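PDB 4HE6: peptidase family U32, which is of unknown function, a small all-beta C-terminal domain of a putative U32 peptidase that probably serves as an accessory module to the protease part. Local coordinates for residues T19-F30 with A64-V75; H29-E37 with F46-W54. All blocks are in the same frame, centred on the assembly; numbering follows the deposited sequence.

Contact 1: residues T19-F30 with A64-V75. With ACT (acetate ion), chain C.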
loop_
_atom_site.group_PDB
_atom_site.type_symbol
_atom_site.label_atom_id
_atom_site.label_comp_id
_atom_site.label_asym_id
_atom_site.label_seq_id
_atom_site.Cartn_x
_atom_site.Cartn_y
_atom_site.Cartn_z
ATOM N N THR A 19 10.075 -2.219 -11.847
ATOM C CA THR A 19 10.198 -0.859 -11.328
ATOM C C THR A 19 10.010 -0.778 -9.831
ATOM O O THR A 19 10.344 0.241 -9.198
ATOM C CB THR A 19 9.258 0.122 -12.010
ATOM O OG1 THR A 19 7.972 -0.319 -11.713
ATOM C CG2 THR A 19 9.402 0.131 -13.524
ATOM N N GLY A 20 9.459 -1.805 -9.223
ATOM C CA GLY A 20 9.186 -1.713 -7.811
ATOM C C GLY A 20 7.917 -0.968 -7.438
ATOM O O GLY A 20 7.657 -0.727 -6.261
ATOM N N ILE A 21 7.110 -0.562 -8.367
ATOM C CA ILE A 21 5.921 0.246 -8.132
ATOM C C ILE A 21 4.729 -0.646 -7.880
ATOM O O ILE A 21 4.360 -1.505 -8.704
ATOM C CB ILE A 21 5.669 1.272 -9.245
ATOM C CG1 ILE A 21 6.824 2.280 -9.243
ATOM C CG2 ILE A 21 4.291 1.891 -9.066
ATOM C CD1 ILE A 21 6.876 3.013 -10.558
ATOM N N ALA A 22 4.118 -0.443 -6.704
ATOM C CA ALA A 22 2.901 -1.115 -6.328
ATOM C C ALA A 22 1.664 -0.259 -6.624
ATOM O O ALA A 22 1.752 0.981 -6.517
ATOM C CB ALA A 22 2.894 -1.460 -4.847
ATOM N N THR A 23 0.578 -0.926 -6.958
ATOM C CA THR A 23 -0.721 -0.334 -7.113
ATOM C C THR A 23 -1.581 -0.795 -5.958
ATOM O O THR A 23 -1.731 -2.036 -5.734
ATOM C CB THR A 23 -1.357 -0.749 -8.455
ATOM O OG1 THR A 23 -0.489 -0.340 -9.504
ATOM C CG2 THR A 23 -2.728 -0.112 -8.631
ATOM N N VAL A 24 -2.099 0.125 -5.159
ATOM C CA VAL A 24 -2.779 -0.185 -3.911
ATOM C C VAL A 24 -4.138 0.512 -3.859
ATOM O O VAL A 24 -4.250 1.691 -4.136
ATOM C CB VAL A 24 -1.873 0.254 -2.731
ATOM C CG1 VAL A 24 -2.635 0.108 -1.416
ATOM C CG2 VAL A 24 -0.573 -0.511 -2.764
ATOM N N GLN A 25 -5.146 -0.264 -3.468
ATOM C CA GLN A 25 -6.478 0.279 -3.225
ATOM C C GLN A 25 -6.538 0.690 -1.764
ATOM O O GLN A 25 -6.415 -0.126 -0.859
ATOM C CB GLN A 25 -7.516 -0.759 -3.571
ATOM C CG GLN A 25 -8.973 -0.309 -3.387
ATOM C CD GLN A 25 -9.933 -1.440 -3.688
ATOM O OE1 GLN A 25 -9.851 -2.471 -2.993
ATOM N NE2 GLN A 25 -10.825 -1.359 -4.679
ATOM N N GLN A 26 -6.701 1.979 -1.533
ATOM C CA GLN A 26 -6.748 2.509 -0.169
ATOM C C GLN A 26 -7.973 1.994 0.559
ATOM O O GLN A 26 -9.054 1.892 -0.018
ATOM C CB GLN A 26 -6.759 4.029 -0.229
ATOM C CG GLN A 26 -6.586 4.758 1.112
ATOM C CD GLN A 26 -7.874 5.115 1.787
ATOM O OE1 GLN A 26 -8.871 4.414 1.717
ATOM N NE2 GLN A 26 -7.860 6.253 2.499
ATOM N N ARG A 27 -7.780 1.688 1.828
ATOM C CA ARG A 27 -8.908 1.443 2.711
ATOM C C ARG A 27 -8.972 2.412 3.882
ATOM O O ARG A 27 -10.070 2.676 4.346
ATOM C CB ARG A 27 -8.911 -0.048 3.134
ATOM C CG ARG A 27 -10.304 -0.644 3.231
ATOM C CD ARG A 27 -11.111 -0.580 1.950
ATOM N NE ARG A 27 -12.243 -1.467 1.886
ATOM C CZ ARG A 27 -12.362 -2.670 1.349
ATOM N NH1 ARG A 27 -11.348 -3.267 0.710
ATOM N NH2 ARG A 27 -13.507 -3.302 1.399
ATOM N N ASN A 28 -7.831 2.874 4.352
ATOM C CA ASN A 28 -7.799 3.899 5.422
ATOM C C ASN A 28 -6.619 4.833 5.156
ATOM O O ASN A 28 -5.677 4.462 4.459
ATOM C CB ASN A 28 -7.720 3.268 6.803
ATOM C CG ASN A 28 -8.982 2.566 7.201
ATOM O OD1 ASN A 28 -9.986 3.211 7.559
ATOM N ND2 ASN A 28 -9.008 1.262 7.098
ATOM N N HIS A 29 -6.665 6.004 5.753
ATOM C CA HIS A 29 -5.704 7.054 5.454
ATOM C C HIS A 29 -4.248 6.606 5.658
ATOM O O HIS A 29 -3.883 6.052 6.681
ATOM C CB HIS A 29 -5.947 8.199 6.457
ATOM C CG HIS A 29 -5.230 9.456 6.235
ATOM N ND1 HIS A 29 -3.882 9.654 6.420
ATOM C CD2 HIS A 29 -5.741 10.646 5.810
ATOM C CE1 HIS A 29 -3.594 10.907 6.130
ATOM N NE2 HIS A 29 -4.683 11.516 5.758
ATOM N N PHE A 30 -3.395 6.968 4.700
ATOM C CA PHE A 30 -1.980 6.865 4.879
ATOM C C PHE A 30 -1.319 7.959 4.015
ATOM O O PHE A 30 -1.944 8.506 3.098
ATOM C CB PHE A 30 -1.419 5.481 4.526
ATOM C CG PHE A 30 -1.659 4.996 3.122
ATOM C CD1 PHE A 30 -0.705 5.254 2.137
ATOM C CD2 PHE A 30 -2.770 4.295 2.788
ATOM C CE1 PHE A 30 -0.876 4.744 0.863
ATOM C CE2 PHE A 30 -2.973 3.790 1.522
ATOM C CZ PHE A 30 -2.026 4.045 0.547
ATOM N N ALA A 64 -3.220 9.613 0.863
ATOM C CA ALA A 64 -4.251 8.730 0.324
ATOM C C ALA A 64 -5.389 8.750 1.331
ATOM O O ALA A 64 -5.425 7.973 2.286
ATOM C CB ALA A 64 -3.694 7.324 0.114
ATOM N N ARG A 65 -6.272 9.747 1.208
ATOM C CA ARG A 65 -7.286 10.050 2.212
ATOM C C ARG A 65 -8.690 9.704 1.765
ATOM O O ARG A 65 -9.659 9.957 2.497
ATOM C CB ARG A 65 -7.246 11.521 2.638
ATOM C CG ARG A 65 -7.601 12.467 1.542
ATOM C CD ARG A 65 -7.844 13.872 2.033
ATOM N NE ARG A 65 -6.717 14.399 2.756
ATOM C CZ ARG A 65 -5.611 14.923 2.252
ATOM N NH1 ARG A 65 -5.496 15.011 0.944
ATOM N NH2 ARG A 65 -4.614 15.358 3.012
ATOM N N HIS A 66 -8.892 9.144 0.564
ATOM C CA HIS A 66 -10.201 8.868 0.015
ATOM C C HIS A 66 -10.430 7.368 -0.083
ATOM O O HIS A 66 -9.699 6.698 -0.817
ATOM C CB HIS A 66 -10.317 9.474 -1.357
ATOM C CG HIS A 66 -10.223 10.948 -1.377
ATOM N ND1 HIS A 66 -11.057 11.773 -0.655
ATOM C CD2 HIS A 66 -9.356 11.716 -2.031
ATOM C CE1 HIS A 66 -10.681 13.018 -0.913
ATOM N NE2 HIS A 66 -9.665 13.016 -1.734
ATOM N N PRO A 67 -11.369 6.844 0.691
ATOM C CA PRO A 67 -11.595 5.380 0.711
ATOM C C PRO A 67 -11.755 4.813 -0.708
ATOM O O PRO A 67 -12.514 5.283 -1.530
ATOM C CB PRO A 67 -12.852 5.233 1.554
ATOM C CG PRO A 67 -12.712 6.367 2.513
ATOM C CD PRO A 67 -12.236 7.527 1.667
ATOM N N LEU A 68 -11.003 3.751 -0.953
ATOM C CA LEU A 68 -11.055 2.893 -2.137
ATOM C C LEU A 68 -10.479 3.519 -3.403
ATOM O O LEU A 68 -10.562 2.921 -4.465
ATOM C CB LEU A 68 -12.477 2.327 -2.334
ATOM C CG LEU A 68 -12.914 1.389 -1.229
ATOM C CD1 LEU A 68 -14.407 1.060 -1.275
ATOM C CD2 LEU A 68 -12.127 0.095 -1.271
ATOM N N GLN A 69 -9.872 4.728 -3.254
ATOM C CA GLN A 69 -9.116 5.242 -4.387
ATOM C C GLN A 69 -7.865 4.387 -4.612
ATOM O O GLN A 69 -7.306 3.825 -3.676
ATOM C CB GLN A 69 -8.855 6.731 -4.172
ATOM C CG GLN A 69 -10.235 7.525 -4.382
ATOM C CD GLN A 69 -10.124 8.995 -4.566
ATOM O OE1 GLN A 69 -8.988 9.571 -4.409
ATOM N NE2 GLN A 69 -11.190 9.749 -4.803
ATOM N N ILE A 70 -7.452 4.305 -5.853
ATOM C CA ILE A 70 -6.273 3.541 -6.266
ATOM C C ILE A 70 -5.062 4.470 -6.294
ATOM O O ILE A 70 -5.114 5.561 -6.894
ATOM C CB ILE A 70 -6.497 2.869 -7.617
ATOM C CG1 ILE A 70 -7.674 1.892 -7.587
ATOM C CG2 ILE A 70 -5.216 2.174 -8.035
ATOM C CD1 ILE A 70 -8.137 1.408 -8.932
ATOM N N VAL A 71 -3.992 4.091 -5.624
ATOM C CA VAL A 71 -2.790 4.909 -5.572
ATOM C C VAL A 71 -1.573 3.999 -5.923
ATOM O O VAL A 71 -1.676 2.763 -5.922
ATOM C CB VAL A 71 -2.601 5.615 -4.233
ATOM C CG1 VAL A 71 -3.818 6.479 -3.945
ATOM C CG2 VAL A 71 -2.333 4.635 -3.114
ATOM N N LYS A 72 -0.463 4.644 -6.202
ATOM C CA LYS A 72 0.784 3.980 -6.558
ATOM C C LYS A 72 1.934 4.557 -5.755
ATOM O O LYS A 72 1.960 5.749 -5.445
ATOM C CB LYS A 72 1.032 4.151 -8.043
ATOM C CG LYS A 72 -0.031 3.494 -8.910
ATOM C CD LYS A 72 0.219 3.643 -10.389
ATOM C CE LYS A 72 -0.694 2.738 -11.216
ATOM N NZ LYS A 72 0.048 2.280 -12.433
ATOM N N PHE A 73 2.907 3.711 -5.454
ATOM C CA PHE A 73 4.110 4.113 -4.781
ATOM C C PHE A 73 5.141 2.992 -4.870
ATOM O O PHE A 73 4.790 1.818 -5.101
ATOM C CB PHE A 73 3.879 4.525 -3.321
ATOM C CG PHE A 73 3.105 3.582 -2.474
ATOM C CD1 PHE A 73 1.722 3.584 -2.429
ATOM C CD2 PHE A 73 3.805 2.652 -1.677
ATOM C CE1 PHE A 73 1.035 2.713 -1.630
ATOM C CE2 PHE A 73 3.096 1.792 -0.881
ATOM C CZ PHE A 73 1.709 1.830 -0.837
ATOM N N LYS A 74 6.385 3.341 -4.688
ATOM C CA LYS A 74 7.473 2.389 -4.651
ATOM C C LYS A 74 7.425 1.542 -3.391
ATOM O O LYS A 74 7.200 2.074 -2.299
ATOM C CB LYS A 74 8.822 3.106 -4.746
ATOM C CG LYS A 74 9.986 2.227 -4.988
ATOM C CD LYS A 74 10.406 2.211 -6.470
ATOM C CE LYS A 74 11.906 2.403 -6.561
ATOM N NZ LYS A 74 12.365 3.529 -5.663
ATOM N N VAL A 75 7.701 0.241 -3.546
ATOM C CA VAL A 75 7.832 -0.632 -2.391
ATOM C C VAL A 75 9.180 -1.298 -2.396
ATOM O O VAL A 75 9.843 -1.498 -3.429
ATOM C CB VAL A 75 6.664 -1.650 -2.310
ATOM C CG1 VAL A 75 5.315 -0.885 -2.101
ATOM C CG2 VAL A 75 6.610 -2.560 -3.523
HETATM C C ACT C . -5.985 14.692 6.213
HETATM O O ACT C . -7.064 14.556 5.618
HETATM O OXT ACT C . -4.886 14.414 5.683
HETATM C CH3 ACT C . -5.990 15.191 7.631
HETATM O O HOH W 1 -9.707 7.815 4.121
#
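Gln26 reaches across from the end of strand 21-26 to the 64-69 loop. Its CB lies near Gln69 O, which accepts the Gln26 backbone N-H. CG is anti to the backbone N (chi1 -171°) and meets Ala64 O and CB. A bend at the next bond lays the amide along the loop backbone, with CD near His66 O and Ala64 O. OE1 lies 3.1 Å from Pro67 CA. Leu68 N donates chiefly to Gln26 O, at 2.9 Å, and only weakly to OE1. NE2 donates a nearly straight bond to Ala64 O at 3.0 Å, arriving from above that carbonyl's plane. It also donates to a water at 2.9 Å, so both ends of this buried amide have partners.

Val24 and Val71 form a hydrogen-bonded antiparallel pair, with Val24 N to Val71 O at 2.8 Å. On their face of the sheet, Val24 CG2 meets Phe73 CE1. The Phe30 ring receives Ala64 CB over the centre of one face, a CH-pi contact of 3.8 Å to the centroid. Thr23 and Ile70 belong to the other face, where their CG2 methyls are pressed to 3.4 Å.

The acetate, probably from the crystallisation liquor, accepts on OXT from His29 NE2 and Arg65 NH2, the latter at 2.8 Å, and on O from Arg65 NE. Asp62 salt-bridges Arg65. Strand 10-16 flanks strand 21-26 on its other edge. In this all-beta domain, the antiparallel ladder of 21-26 with 70-74 and the Phe30-Ala64 bridge are one residue out of register, and the type II turn His66-Gln69 separates them.

Contact 2: residues H29-E37 with F46-W54. With ACT (acetate ion), chain C.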
loop_
_atom_site.group_PDB
_atom_site.type_symbol
_atom_site.label_atom_id
_atom_site.label_comp_id
_atom_site.label_asym_id
_atom_site.label_seq_id
_atom_site.Cartn_x
_atom_site.Cartn_y
_atom_site.Cartn_z
ATOM N N HIS A 29 -6.665 6.004 5.753
ATOM C CA HIS A 29 -5.704 7.054 5.454
ATOM C C HIS A 29 -4.248 6.606 5.658
ATOM O O HIS A 29 -3.883 6.052 6.681
ATOM C CB HIS A 29 -5.947 8.199 6.457
ATOM C CG HIS A 29 -5.230 9.456 6.235
ATOM N ND1 HIS A 29 -3.882 9.654 6.420
ATOM C CD2 HIS A 29 -5.741 10.646 5.810
ATOM C CE1 HIS A 29 -3.594 10.907 6.130
ATOM N NE2 HIS A 29 -4.683 11.516 5.758
ATOM N N PHE A 30 -3.395 6.968 4.700
ATOM C CA PHE A 30 -1.980 6.865 4.879
ATOM C C PHE A 30 -1.319 7.959 4.015
ATOM O O PHE A 30 -1.944 8.506 3.098
ATOM C CB PHE A 30 -1.419 5.481 4.526
ATOM C CG PHE A 30 -1.659 4.996 3.122
ATOM C CD1 PHE A 30 -0.705 5.254 2.137
ATOM C CD2 PHE A 30 -2.770 4.295 2.788
ATOM C CE1 PHE A 30 -0.876 4.744 0.863
ATOM C CE2 PHE A 30 -2.973 3.790 1.522
ATOM C CZ PHE A 30 -2.026 4.045 0.547
ATOM N N ARG A 31 -0.070 8.294 4.359
ATOM C CA ARG A 31 0.564 9.443 3.681
ATOM C C ARG A 31 2.056 9.224 3.685
ATOM O O ARG A 31 2.619 8.414 4.437
ATOM C CB ARG A 31 0.205 10.716 4.401
ATOM C CG ARG A 31 0.849 10.885 5.757
ATOM C CD ARG A 31 0.454 12.188 6.447
ATOM N NE ARG A 31 1.098 12.227 7.763
ATOM C CZ ARG A 31 0.628 12.843 8.824
ATOM N NH1 ARG A 31 -0.527 13.518 8.814
ATOM N NH2 ARG A 31 1.309 12.808 9.980
ATOM N N PRO A 32 2.744 10.000 2.843
ATOM C CA PRO A 32 4.231 9.929 2.843
ATOM C C PRO A 32 4.799 10.190 4.223
ATOM O O PRO A 32 4.344 11.073 4.959
ATOM C CB PRO A 32 4.640 10.958 1.772
ATOM C CG PRO A 32 3.467 10.997 0.859
ATOM C CD PRO A 32 2.252 10.908 1.801
ATOM N N GLY A 33 5.814 9.404 4.562
ATOM C CA GLY A 33 6.433 9.426 5.854
ATOM C C GLY A 33 5.894 8.419 6.820
ATOM O O GLY A 33 6.543 8.133 7.839
ATOM N N ASP A 34 4.711 7.857 6.539
ATOM C CA ASP A 34 4.154 6.845 7.404
ATOM C C ASP A 34 4.939 5.544 7.243
ATOM O O ASP A 34 5.427 5.208 6.159
ATOM C CB ASP A 34 2.689 6.567 7.047
ATOM C CG ASP A 34 1.685 7.592 7.444
ATOM O OD1 ASP A 34 2.073 8.502 8.214
ATOM O OD2 ASP A 34 0.518 7.477 7.020
ATOM N N GLU A 35 4.964 4.781 8.339
ATOM C CA GLU A 35 5.457 3.419 8.290
ATOM C C GLU A 35 4.293 2.452 8.087
ATOM O O GLU A 35 3.267 2.544 8.789
ATOM C CB GLU A 35 6.171 3.040 9.572
ATOM C CG GLU A 35 7.102 1.854 9.404
ATOM C CD GLU A 35 8.354 2.154 8.648
ATOM O OE1 GLU A 35 9.082 1.171 8.330
ATOM O OE2 GLU A 35 8.619 3.334 8.359
ATOM N N VAL A 36 4.487 1.504 7.174
ATOM C CA VAL A 36 3.507 0.490 6.863
ATOM C C VAL A 36 4.138 -0.876 6.920
ATOM O O VAL A 36 5.340 -1.033 6.826
ATOM C CB VAL A 36 2.816 0.744 5.490
ATOM C CG1 VAL A 36 2.113 2.081 5.485
ATOM C CG2 VAL A 36 3.819 0.639 4.377
ATOM N N GLU A 37 3.307 -1.881 7.030
ATOM C CA GLU A 37 3.692 -3.279 6.926
ATOM C C GLU A 37 2.875 -3.937 5.861
ATOM O O GLU A 37 1.639 -3.826 5.853
ATOM C CB GLU A 37 3.477 -4.003 8.276
ATOM C CG GLU A 37 4.089 -5.405 8.264
ATOM C CD GLU A 37 3.834 -6.189 9.513
ATOM O OE1 GLU A 37 4.770 -6.886 9.969
ATOM O OE2 GLU A 37 2.736 -6.162 10.081
ATOM N N PHE A 46 6.935 -7.404 5.797
ATOM C CA PHE A 46 8.018 -6.439 5.895
ATOM C C PHE A 46 7.445 -5.041 6.059
ATOM O O PHE A 46 6.295 -4.748 5.695
ATOM C CB PHE A 46 8.954 -6.502 4.675
ATOM C CG PHE A 46 8.341 -6.011 3.395
ATOM C CD1 PHE A 46 8.469 -4.698 2.952
ATOM C CD2 PHE A 46 7.621 -6.898 2.591
ATOM C CE1 PHE A 46 7.873 -4.271 1.761
ATOM C CE2 PHE A 46 7.058 -6.482 1.391
ATOM C CZ PHE A 46 7.203 -5.200 0.967
ATOM N N THR A 47 8.260 -4.185 6.646
ATOM C CA THR A 47 7.884 -2.803 6.873
ATOM C C THR A 47 8.667 -1.868 5.974
ATOM O O THR A 47 9.782 -2.202 5.546
ATOM C CB THR A 47 8.087 -2.373 8.345
ATOM O OG1 THR A 47 9.461 -2.578 8.691
ATOM C CG2 THR A 47 7.193 -3.168 9.261
ATOM N N GLN A 48 8.103 -0.715 5.718
ATOM C CA GLN A 48 8.804 0.335 4.978
ATOM C C GLN A 48 8.146 1.669 5.281
ATOM O O GLN A 48 7.006 1.761 5.752
ATOM C CB GLN A 48 8.783 0.102 3.472
ATOM C CG GLN A 48 7.418 0.294 2.848
ATOM C CD GLN A 48 7.504 0.269 1.350
ATOM O OE1 GLN A 48 7.689 -0.789 0.765
ATOM N NE2 GLN A 48 7.338 1.441 0.738
ATOM N N VAL A 49 8.883 2.729 4.907
ATOM C CA VAL A 49 8.315 4.076 4.847
ATOM C C VAL A 49 7.701 4.269 3.490
ATOM O O VAL A 49 8.195 3.805 2.455
ATOM C CB VAL A 49 9.395 5.162 5.141
ATOM C CG1 VAL A 49 10.501 5.207 4.093
ATOM C CG2 VAL A 49 8.720 6.507 5.310
ATOM N N ILE A 50 6.588 4.976 3.438
ATOM C CA ILE A 50 5.983 5.446 2.199
ATOM C C ILE A 50 6.668 6.720 1.779
ATOM O O ILE A 50 6.659 7.710 2.517
ATOM C CB ILE A 50 4.479 5.713 2.365
ATOM C CG1 ILE A 50 3.703 4.503 2.961
ATOM C CG2 ILE A 50 3.921 6.292 1.062
ATOM C CD1 ILE A 50 3.256 3.554 1.966
ATOM N N GLU A 51 7.344 6.735 0.636
ATOM C CA GLU A 51 8.150 7.875 0.250
ATOM C C GLU A 51 7.368 9.006 -0.373
ATOM O O GLU A 51 7.698 10.174 -0.216
ATOM C CB GLU A 51 9.214 7.498 -0.777
ATOM C CG GLU A 51 10.443 6.940 -0.096
ATOM C CD GLU A 51 11.648 6.847 -1.004
ATOM O OE1 GLU A 51 11.727 5.765 -1.614
ATOM O OE2 GLU A 51 12.485 7.785 -1.074
ATOM N N LYS A 52 6.408 8.655 -1.176
ATOM C CA LYS A 52 5.769 9.516 -2.184
ATOM C C LYS A 52 4.617 8.704 -2.792
ATOM O O LYS A 52 4.808 7.512 -2.994
ATOM C CB LYS A 52 6.761 9.870 -3.289
ATOM C CG LYS A 52 6.234 10.954 -4.193
ATOM C CD LYS A 52 7.365 11.603 -5.030
ATOM C CE LYS A 52 7.922 10.618 -6.000
ATOM N NZ LYS A 52 9.140 11.129 -6.679
ATOM N N ILE A 53 3.484 9.319 -3.067
ATOM C CA ILE A 53 2.325 8.587 -3.584
ATOM C C ILE A 53 1.768 9.348 -4.771
ATOM O O ILE A 53 1.732 10.593 -4.792
ATOM C CB ILE A 53 1.184 8.501 -2.506
ATOM C CG1 ILE A 53 1.669 7.889 -1.220
ATOM C CG2 ILE A 53 -0.078 7.886 -3.080
ATOM C CD1 ILE A 53 0.688 8.135 -0.027
ATOM N N TRP A 54 1.271 8.637 -5.767
ATOM C CA TRP A 54 0.634 9.255 -6.925
ATOM C C TRP A 54 -0.609 8.451 -7.287
ATOM O O TRP A 54 -0.782 7.297 -6.923
ATOM C CB TRP A 54 1.556 9.434 -8.095
ATOM C CG TRP A 54 2.349 8.270 -8.579
ATOM C CD1 TRP A 54 2.088 7.472 -9.666
ATOM C CD2 TRP A 54 3.579 7.775 -8.019
ATOM N NE1 TRP A 54 3.047 6.526 -9.798
ATOM C CE2 TRP A 54 3.979 6.692 -8.788
ATOM C CE3 TRP A 54 4.356 8.136 -6.909
ATOM C CZ2 TRP A 54 5.144 5.932 -8.546
ATOM C CZ3 TRP A 54 5.506 7.407 -6.660
ATOM C CH2 TRP A 54 5.881 6.337 -7.465
HETATM C C ACT C . -5.985 14.692 6.213
HETATM O O ACT C . -7.064 14.556 5.618
HETATM O OXT ACT C . -4.886 14.414 5.683
HETATM C CH3 ACT C . -5.990 15.191 7.631
HETATM O O HOH W 2 11.491 -0.809 7.900
#
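Ile50 packs against Val36 at the tight end of this contact. Its CG1 is anti to the carbonyl carbon (chi1 -53°), and CD1 ends 3.8 Å from Val36 CG2, the two side chains crossing at about a right angle. Ile53 CD1 sits between Pro32 and Phe30, 3.7 Å from Pro32 CD and 3.8 Å from Phe30 CE1. Phe73 and Met85 border the same apolar cluster.

The backbone closes tightly here too. Gly33 N donates to Ile50 O at 2.8 Å, and Ile50 N returns a bond to Asp34 O. Gly33 belongs to a type II turn from Arg31 to Asp34, where Asp34 OD2 accepts the Arg31 N-H from above the carboxylate plane. Val36 and Gln48 then form a hydrogen-bonded pair. On their side, Gln48 NE2 donates to Val49 O and Lys74 O, and OE1 accepts from Lys76 N.

The opposite face is more open to solvent, with Thr47 and Val49 exposed, and carries Glu35 and Glu37. Glu35 bends back over the Gln48 peptide, its CD 3.2 Å from Gln48 O. Its carboxylate oxygens make no hydrogen bond to that acceptor. A water donates to Glu35 OE1 at 3.1 Å and is hydrogen-bonded to Thr47 OG1. Glu37 sends its carboxylate to a salt bridge with Arg86. Strands 35-39 and 46-49 make an antiparallel beta hairpin, with 46-49 outermost in this chain's sheet.

Overall arrangement
Both contacts are antiparallel strand pairings in one sheet, their centres about 9 Å apart. Both are partly buried, each with an apolar inner face and a more exposed one. Contact 1 is nearer the centre of the chain and joins strands far apart in sequence. Contact 2 joins hairpin neighbours at the sheet edge. Phe30 belongs to both, and its ring links their apolar sides into one core. Further ties are probable hydrogen bonds from Lys72 N to Trp54 O and from Gln48 NE2 to Lys74 O. The acetate is held by the shared His29 and by Arg65 of contact 1. Contact 1 buries an amide on its loop, whereas contact 2 has carboxylates and water on its outer face.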